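PilM (Escherichia coli, PDB 3EOI) is of unknown function but probably takes part in building or running a plasmid-encoded pilus. Local coordinates at residues A[17-21]-A[56-60]; A[91-97]-A[116-122]. All blocks are in the same frame, centred on the assembly; numbering follows the deposited sequence.

Interaction 1: A[17-21]-A[56-60]; sequences QAADF and KNVSH
Asn57 is gripped by two residues of one helical turn, Gln17 and Asp20, and each takes hold of a different part of it. The long amide of Gln17 spans from helix to loop and gives NE2 to the backbone O of Asn57 at 2.7 Å. The acceptor lies close to the plane of the Gln17 amide, but the nitrogen stands well above the carbonyl plane of Asn57. Gln17 reaches this place because CG is anti to the backbone N (chi1 170°) and the chain then bends at chi2; the two side chains run past each other in opposite directions. Asp20 meets the short amide of Asn57, which can serve the acid while its backbone O accepts: ND2, bonding within its own amide plane, donates to the anti side of OD2 at 2.9 Å, with carboxylate and amide turned 61° apart. OD1 of Asp20 is meanwhile held by a salt bridge to Arg23 and a hydrogen bond from Gln16, so a short acidic side chain serves both helix and loop. A leucine at Gln17 would probably leave the carbonyl of Asn57 without its side-chain donor and the loop less firmly fixed to the helix. The buried Val58 turns both methyls to the helix, CG1 4.1 Å from O of Asp20 and CG2 4.3 Å from CA of Phe21; its apolar surroundings include Tyr24 and Val69. The contact thus ties helix 10-34 to the loop leading into edge strand 59-63, while Gln17 and Phe21 pack on Ala71 of the adjoining strand 66-72 and on helix 77-84.

Interaction 2: A[91-97]-A[116-122]; sequences LARVENG and PDQVIIW
Ala92 and Ile121 form a hydrogen-bonded antiparallel pair, N of Ala92 giving to O of Ile121 at 2.8 Å and N of Ile121 to O of Ala92 at 2.9 Å. Farther along, N of Val94 donates to O of Val119 and N of Gln118 to O of Val94. Between these bonds, Arg93 and Ile120 make a non-hydrogen-bonded pair, where CA of Arg93 approaches O of Val119 in a CA-H...O contact.

One side-chain bond holds the end of the pairing: OD1 of Asp117 accepts N of Gly97 on its syn side at 2.7 Å. The short carboxylate, with CG beside its backbone N (chi1 -75°), lies close to this turn, whose Gly97 has the positive phi that glycine tolerates well.

Apolar packing joins Ala92, Val94, Val119 and Ile121 on one face. Val94 and Val119 lie side by side, CB to CG2 3.9 Å, while CG2 of Val94 meets CG2 of Ile121 and the small Ala92 leaves CB just 3.9 Å from that same methyl. Val94 CG1, anti to the backbone N (chi1 175°), leans instead to OD1 of Asp117 at 3.4 Å. At the far end the side chains of Leu91 and Trp122 cross at about a right angle, CD2 of Leu91 4.0 Å from CB of Trp122.

Backbone bonds therefore set the register, Ala92 and three beta-branched residues pack together on one face, and a carboxylate holds the turn at the more open end, joining strand 119-123 to strand 92-95.

Overall arrangement
Both segments of interaction 1 precede those of interaction 2 in the sequence, and the centres of the two contacts lie 14 Å apart. Each borders or belongs to the five-stranded antiparallel sheet, ordered 59-63, 66-72, 119-123, 92-95, 98-100. Interaction 1 sets helix 10-34 against the approach to the edge strand 59-63, whereas residues 91-97 and 116-122 pair the two strands on the other side of 66-72. The contacts meet through Phe21, whose ring packs on the backbone O of Ile120, on Trp122 and on Leu91. Helix 77-84 touches both as well, through Leu81 among others. The packing round Phe21 and Leu81 is consistent with a shared core between helices and sheet.

Interaction 1: A[17-21]-A[56-60]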
ATOM      1  N   GLN A  17       0.999 -10.880   1.780  1.00  9.73           N
ATOM      2  CA  GLN A  17       0.562  -9.492   1.844  1.00  9.90           C
ATOM      3  C   GLN A  17       1.571  -8.589   1.148  1.00  8.24           C
ATOM      4  O   GLN A  17       1.168  -7.675   0.399  1.00  9.27           O
ATOM      5  CB  GLN A  17       0.464  -9.087   3.285  1.00 11.35           C
ATOM      6  CG  GLN A  17       0.249  -7.606   3.505  1.00 18.25           C
ATOM      7  CD  GLN A  17      -1.109  -7.154   3.093  1.00 16.24           C
ATOM      8  OE1 GLN A  17      -2.044  -7.015   3.935  1.00 19.45           O
ATOM      9  NE2 GLN A  17      -1.250  -6.874   1.791  1.00 18.07           N
ATOM     10  N   ALA A  18       2.896  -8.790   1.335  1.00  6.51           N
ATOM     11  CA  ALA A  18       3.837  -7.921   0.688  1.00  7.65           C
ATOM     12  C   ALA A  18       3.833  -8.162  -0.793  1.00  8.56           C
ATOM     13  O   ALA A  18       3.960  -7.197  -1.566  1.00  9.75           O
ATOM     14  CB  ALA A  18       5.255  -8.201   1.255  1.00  8.50           C
ATOM     15  N   ALA A  19       3.721  -9.430  -1.207  1.00  7.60           N
ATOM     16  CA  ALA A  19       3.731  -9.695  -2.642  1.00  7.85           C
ATOM     17  C   ALA A  19       2.525  -9.067  -3.309  1.00  8.22           C
ATOM     18  O   ALA A  19       2.659  -8.429  -4.405  1.00  8.68           O
ATOM     19  CB  ALA A  19       3.783 -11.226  -2.931  1.00  8.51           C
ATOM     20  N   ASP A  20       1.362  -9.193  -2.656  1.00  8.49           N
ATOM     21  CA  ASP A  20       0.158  -8.521  -3.188  1.00  9.46           C
ATOM     22  C   ASP A  20       0.299  -6.988  -3.265  1.00  8.81           C
ATOM     23  O   ASP A  20      -0.088  -6.339  -4.266  1.00  9.43           O
ATOM     24  CB  ASP A  20      -1.094  -8.833  -2.363  1.00 12.75           C
ATOM     25  CG  ASP A  20      -1.462 -10.318  -2.373  1.00 15.88           C
ATOM     26  OD1 ASP A  20      -0.915 -11.055  -3.203  1.00 17.01           O
ATOM     27  OD2 ASP A  20      -2.371 -10.715  -1.580  1.00 18.62           O
ATOM     28  N   PHE A  21       0.790  -6.405  -2.169  1.00  8.97           N
ATOM     29  CA  PHE A  21       1.039  -4.959  -2.116  1.00  8.02           C
ATOM     30  C   PHE A  21       1.935  -4.557  -3.320  1.00  8.01           C
ATOM     31  O   PHE A  21       1.686  -3.563  -4.058  1.00  8.90           O
ATOM     32  CB  PHE A  21       1.732  -4.649  -0.784  1.00  8.52           C
ATOM     33  CG  PHE A  21       1.890  -3.182  -0.468  1.00 10.15           C
ATOM     34  CD1 PHE A  21       2.786  -2.378  -1.205  1.00  8.29           C
ATOM     35  CD2 PHE A  21       1.136  -2.587   0.563  1.00  8.75           C
ATOM     36  CE1 PHE A  21       2.924  -1.046  -0.921  1.00 10.19           C
ATOM     37  CE2 PHE A  21       1.325  -1.194   0.897  1.00 11.06           C
ATOM     38  CZ  PHE A  21       2.229  -0.424   0.116  1.00 10.45           C
ATOM     39  N   LYS A  56      -8.375  -8.076  -1.172  1.00 30.10           N
ATOM     40  CA  LYS A  56      -8.865  -7.715   0.134  1.00 30.66           C
ATOM     41  C   LYS A  56      -7.776  -7.122   1.006  1.00 28.69           C
ATOM     42  O   LYS A  56      -8.076  -6.449   1.985  1.00 29.44           O
ATOM     43  CB  LYS A  56      -9.487  -8.933   0.828  1.00 33.11           C
ATOM     44  CG  LYS A  56     -10.627  -8.574   1.769  1.00 63.53           C
ATOM     45  CD  LYS A  56     -10.429  -7.178   2.364  1.00 36.13           C
ATOM     46  CE  LYS A  56     -11.318  -6.963   3.578  1.00 63.74           C
ATOM     47  NZ  LYS A  56     -10.803  -7.716   4.760  1.00 36.90           N
ATOM     48  N   ASN A  57      -6.509  -7.358   0.674  1.00 25.90           N
ATOM     49  CA  ASN A  57      -5.475  -6.945   1.590  1.00 24.43           C
ATOM     50  C   ASN A  57      -4.610  -5.776   1.113  1.00 20.72           C
ATOM     51  O   ASN A  57      -3.602  -5.481   1.726  1.00 22.21           O
ATOM     52  CB  ASN A  57      -4.596  -8.129   2.030  1.00 27.36           C
ATOM     53  CG  ASN A  57      -3.986  -8.838   0.870  1.00 46.41           C
ATOM     54  OD1 ASN A  57      -4.225  -8.421  -0.266  1.00 30.25           O
ATOM     55  ND2 ASN A  57      -3.209  -9.922   1.121  1.00 28.52           N
ATOM     56  N   VAL A  58      -5.026  -5.094   0.052  1.00 17.93           N
ATOM     57  CA  VAL A  58      -4.318  -3.858  -0.356  1.00 17.84           C
ATOM     58  C   VAL A  58      -5.341  -2.854  -0.869  1.00 14.00           C
ATOM     59  O   VAL A  58      -6.293  -3.244  -1.546  1.00 15.03           O
ATOM     60  CB  VAL A  58      -3.165  -4.104  -1.345  1.00 20.15           C
ATOM     61  CG1 VAL A  58      -3.530  -5.068  -2.407  1.00 28.90           C
ATOM     62  CG2 VAL A  58      -2.664  -2.787  -1.925  1.00 27.43           C
ATOM     63  N   SER A  59      -5.222  -1.574  -0.476  1.00 11.75           N
ATOM     64  CA  SER A  59      -6.195  -0.543  -0.817  1.00 10.58           C
ATOM     65  C   SER A  59      -5.438   0.621  -1.457  1.00  8.43           C
ATOM     66  O   SER A  59      -4.238   0.755  -1.269  1.00  8.43           O
ATOM     67  CB  SER A  59      -6.865  -0.029   0.435  1.00 12.24           C
ATOM     68  OG  SER A  59      -7.494  -1.138   1.146  1.00 13.92           O
ATOM     69  N   HIS A  60      -6.174   1.405  -2.251  1.00  8.16           N
ATOM     70  CA  HIS A  60      -5.620   2.579  -2.838  1.00  8.26           C
ATOM     71  C   HIS A  60      -6.611   3.703  -3.056  1.00  9.15           C
ATOM     72  O   HIS A  60      -7.828   3.536  -2.960  1.00  9.72           O
ATOM     73  CB  HIS A  60      -4.830   2.249  -4.111  1.00 10.28           C
ATOM     74  CG  HIS A  60      -5.659   2.231  -5.368  1.00 10.94           C
ATOM     75  ND1 HIS A  60      -6.379   1.118  -5.748  1.00 11.68           N
ATOM     76  CD2 HIS A  60      -5.797   3.138  -6.380  1.00 10.92           C
ATOM     77  CE1 HIS A  60      -6.989   1.364  -6.905  1.00 11.20           C
ATOM     78  NE2 HIS A  60      -6.651   2.578  -7.309  1.00 12.70           N
TER

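Interaction 2: A[91-97]-A[116-122]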
ATOM      1  N   LEU A  91       8.623   3.899   1.286  1.00  7.75           N
ATOM      2  CA  LEU A  91       7.480   3.618   2.114  1.00  8.13           C
ATOM      3  C   LEU A  91       7.411   4.556   3.326  1.00  9.98           C
ATOM      4  O   LEU A  91       8.398   5.185   3.673  1.00 11.04           O
ATOM      5  CB  LEU A  91       7.513   2.177   2.628  1.00 10.64           C
ATOM      6  CG  LEU A  91       7.496   1.111   1.519  1.00 11.42           C
ATOM      7  CD1 LEU A  91       7.837  -0.247   2.063  1.00 12.62           C
ATOM      8  CD2 LEU A  91       6.158   1.121   0.764  1.00 12.06           C
ATOM      9  N   ALA A  92       6.234   4.619   3.898  1.00  9.03           N
ATOM     10  CA  ALA A  92       5.921   5.442   5.087  1.00  9.39           C
ATOM     11  C   ALA A  92       4.891   4.725   5.955  1.00 11.12           C
ATOM     12  O   ALA A  92       4.529   3.569   5.661  1.00 10.68           O
ATOM     13  CB  ALA A  92       5.405   6.886   4.691  1.00 11.03           C
ATOM     14  N   ARG A  93       4.478   5.403   7.035  1.00 11.48           N
ATOM     15  CA  ARG A  93       3.566   4.859   8.037  1.00 12.42           C
ATOM     16  C   ARG A  93       2.472   5.860   8.356  1.00 12.25           C
ATOM     17  O   ARG A  93       2.667   7.042   8.174  1.00 10.99           O
ATOM     18  CB  ARG A  93       4.366   4.583   9.368  1.00 14.08           C
ATOM     19  CG  ARG A  93       5.197   3.318   9.394  1.00 26.85           C
ATOM     20  CD  ARG A  93       6.343   3.355  10.447  1.00 19.05           C
ATOM     21  NE  ARG A  93       5.990   3.878  11.773  1.00 26.88           N
ATOM     22  CZ  ARG A  93       6.895   4.298  12.659  1.00 21.77           C
ATOM     23  NH1 ARG A  93       8.192   4.271  12.356  1.00 27.70           N
ATOM     24  NH2 ARG A  93       6.512   4.749  13.842  1.00 27.28           N
ATOM     25  N   VAL A  94       1.306   5.404   8.814  1.00 12.45           N
ATOM     26  CA  VAL A  94       0.280   6.357   9.293  1.00 11.65           C
ATOM     27  C   VAL A  94      -0.013   5.956  10.708  1.00 11.24           C
ATOM     28  O   VAL A  94      -0.328   4.788  10.967  1.00 11.53           O
ATOM     29  CB  VAL A  94      -1.015   6.317   8.467  1.00 10.78           C
ATOM     30  CG1 VAL A  94      -2.097   7.240   9.095  1.00 11.64           C
ATOM     31  CG2 VAL A  94      -0.662   6.699   6.994  1.00 11.58           C
ATOM     32  N   GLU A  95       0.130   6.928  11.610  1.00 12.12           N
ATOM     33  CA  GLU A  95      -0.100   6.741  13.036  1.00 14.82           C
ATOM     34  C   GLU A  95      -0.818   8.003  13.557  1.00 15.65           C
ATOM     35  O   GLU A  95      -0.469   9.139  13.234  1.00 15.31           O
ATOM     36  CB  GLU A  95       1.234   6.560  13.742  1.00 18.17           C
ATOM     37  CG  GLU A  95       1.136   6.391  15.218  1.00 48.71           C
ATOM     38  CD  GLU A  95       2.485   6.012  15.805  1.00 21.56           C
ATOM     39  OE1 GLU A  95       3.052   4.984  15.363  1.00 49.11           O
ATOM     40  OE2 GLU A  95       2.977   6.747  16.692  1.00 49.40           O
ATOM     41  N   ASN A  96      -1.888   7.800  14.312  1.00 15.31           N
ATOM     42  CA  ASN A  96      -2.661   8.938  14.807  1.00 17.59           C
ATOM     43  C   ASN A  96      -3.012  10.014  13.775  1.00 17.61           C
ATOM     44  O   ASN A  96      -2.909  11.198  14.038  1.00 18.26           O
ATOM     45  CB  ASN A  96      -2.013   9.478  16.079  1.00 21.26           C
ATOM     46  CG  ASN A  96      -1.845   8.375  17.119  1.00 41.56           C
ATOM     47  OD1 ASN A  96      -0.735   8.012  17.477  1.00 24.09           O
ATOM     48  ND2 ASN A  96      -2.961   7.777  17.539  1.00 23.84           N
ATOM     49  N   GLY A  97      -3.453   9.558  12.602  1.00 16.26           N
ATOM     50  CA  GLY A  97      -3.847  10.427  11.512  1.00 16.44           C
ATOM     51  C   GLY A  97      -2.726  11.168  10.811  1.00 17.20           C
ATOM     52  O   GLY A  97      -3.006  12.020   9.962  1.00 18.34           O
ATOM     53  N   PRO A 116      -6.700   4.664   7.038  1.00 11.40           N
ATOM     54  CA  PRO A 116      -6.685   4.320   8.466  1.00 12.80           C
ATOM     55  C   PRO A 116      -5.282   4.409   9.093  1.00 12.93           C
ATOM     56  O   PRO A 116      -4.285   4.479   8.374  1.00 11.73           O
ATOM     57  CB  PRO A 116      -7.211   2.862   8.501  1.00 14.06           C
ATOM     58  CG  PRO A 116      -7.240   2.401   7.041  1.00 15.74           C
ATOM     59  CD  PRO A 116      -6.687   3.468   6.170  1.00 13.68           C
ATOM     60  N   ASP A 117      -5.247   4.441  10.426  1.00 12.17           N
ATOM     61  CA  ASP A 117      -4.012   4.409  11.168  1.00 13.38           C
ATOM     62  C   ASP A 117      -3.434   2.999  11.123  1.00 12.94           C
ATOM     63  O   ASP A 117      -4.133   2.034  10.784  1.00 12.40           O
ATOM     64  CB  ASP A 117      -4.278   4.795  12.617  1.00 16.81           C
ATOM     65  CG  ASP A 117      -4.517   6.263  12.779  1.00 21.21           C
ATOM     66  OD1 ASP A 117      -4.019   7.039  11.925  1.00 19.37           O
ATOM     67  OD2 ASP A 117      -5.220   6.645  13.751  1.00 20.13           O
ATOM     68  N   GLN A 118      -2.163   2.888  11.493  1.00 13.13           N
ATOM     69  CA  GLN A 118      -1.523   1.580  11.673  1.00 13.22           C
ATOM     70  C   GLN A 118      -1.472   0.855  10.337  1.00 12.60           C
ATOM     71  O   GLN A 118      -1.731  -0.363  10.222  1.00 12.71           O
ATOM     72  CB  GLN A 118      -2.252   0.741  12.732  1.00 17.70           C
ATOM     73  CG  GLN A 118      -2.387   1.516  14.062  1.00 29.70           C
ATOM     74  CD  GLN A 118      -2.690   0.640  15.262  1.00 23.00           C
ATOM     75  OE1 GLN A 118      -3.448  -0.331  15.188  1.00 30.74           O
ATOM     76  NE2 GLN A 118      -2.083   0.998  16.399  1.00 31.56           N
ATOM     77  N   VAL A 119      -1.174   1.641   9.286  1.00 12.03           N
ATOM     78  CA  VAL A 119      -0.840   1.057   7.978  1.00 10.31           C
ATOM     79  C   VAL A 119       0.556   1.409   7.530  1.00 10.64           C
ATOM     80  O   VAL A 119       1.127   2.409   7.970  1.00  9.81           O
ATOM     81  CB  VAL A 119      -1.875   1.477   6.847  1.00 12.03           C
ATOM     82  CG1 VAL A 119      -3.273   1.004   7.186  1.00 10.46           C
ATOM     83  CG2 VAL A 119      -1.910   2.963   6.639  1.00 11.40           C
ATOM     84  N   ILE A 120       1.105   0.552   6.663  1.00  8.61           N
ATOM     85  CA  ILE A 120       2.241   0.953   5.864  1.00  8.28           C
ATOM     86  C   ILE A 120       1.731   1.484   4.543  1.00  8.08           C
ATOM     87  O   ILE A 120       0.777   0.892   3.942  1.00  7.80           O
ATOM     88  CB  ILE A 120       3.176  -0.230   5.602  1.00  9.45           C
ATOM     89  CG1 ILE A 120       3.849  -0.688   6.920  1.00  7.89           C
ATOM     90  CG2 ILE A 120       4.229   0.189   4.532  1.00 10.66           C
ATOM     91  CD1 ILE A 120       4.601  -2.001   6.802  1.00 13.36           C
ATOM     92  N   ILE A 121       2.329   2.585   4.096  1.00  7.54           N
ATOM     93  CA  ILE A 121       1.767   3.299   2.958  1.00  8.23           C
ATOM     94  C   ILE A 121       2.795   3.745   1.976  1.00  8.74           C
ATOM     95  O   ILE A 121       3.962   3.956   2.342  1.00  9.08           O
ATOM     96  CB  ILE A 121       0.919   4.522   3.437  1.00  9.61           C
ATOM     97  CG1 ILE A 121       0.107   5.136   2.287  1.00  9.09           C
ATOM     98  CG2 ILE A 121       1.812   5.551   4.149  1.00  9.96           C
ATOM     99  CD1 ILE A 121      -1.134   5.828   2.823  1.00 12.82           C
ATOM    100  N   TRP A 122       2.370   3.768   0.699  1.00  7.51           N
ATOM    101  CA  TRP A 122       3.224   4.275  -0.377  1.00  7.69           C
ATOM    102  C   TRP A 122       2.463   5.402  -1.032  1.00  7.89           C
ATOM    103  O   TRP A 122       1.259   5.248  -1.366  1.00 10.10           O
ATOM    104  CB  TRP A 122       3.488   3.137  -1.364  1.00  9.08           C
ATOM    105  CG  TRP A 122       4.247   3.488  -2.647  1.00 10.93           C
ATOM    106  CD1 TRP A 122       5.597   3.548  -2.796  1.00 10.42           C
ATOM    107  CD2 TRP A 122       3.696   3.666  -3.969  1.00  9.99           C
ATOM    108  NE1 TRP A 122       5.931   3.792  -4.131  1.00 11.18           N
ATOM    109  CE2 TRP A 122       4.781   3.871  -4.858  1.00 10.53           C
ATOM    110  CE3 TRP A 122       2.374   3.744  -4.473  1.00  9.24           C
ATOM    111  CZ2 TRP A 122       4.597   4.118  -6.227  1.00 10.19           C
ATOM    112  CZ3 TRP A 122       2.204   3.958  -5.852  1.00  9.51           C
ATOM    113  CH2 TRP A 122       3.283   4.131  -6.691  1.00 11.82           C
TER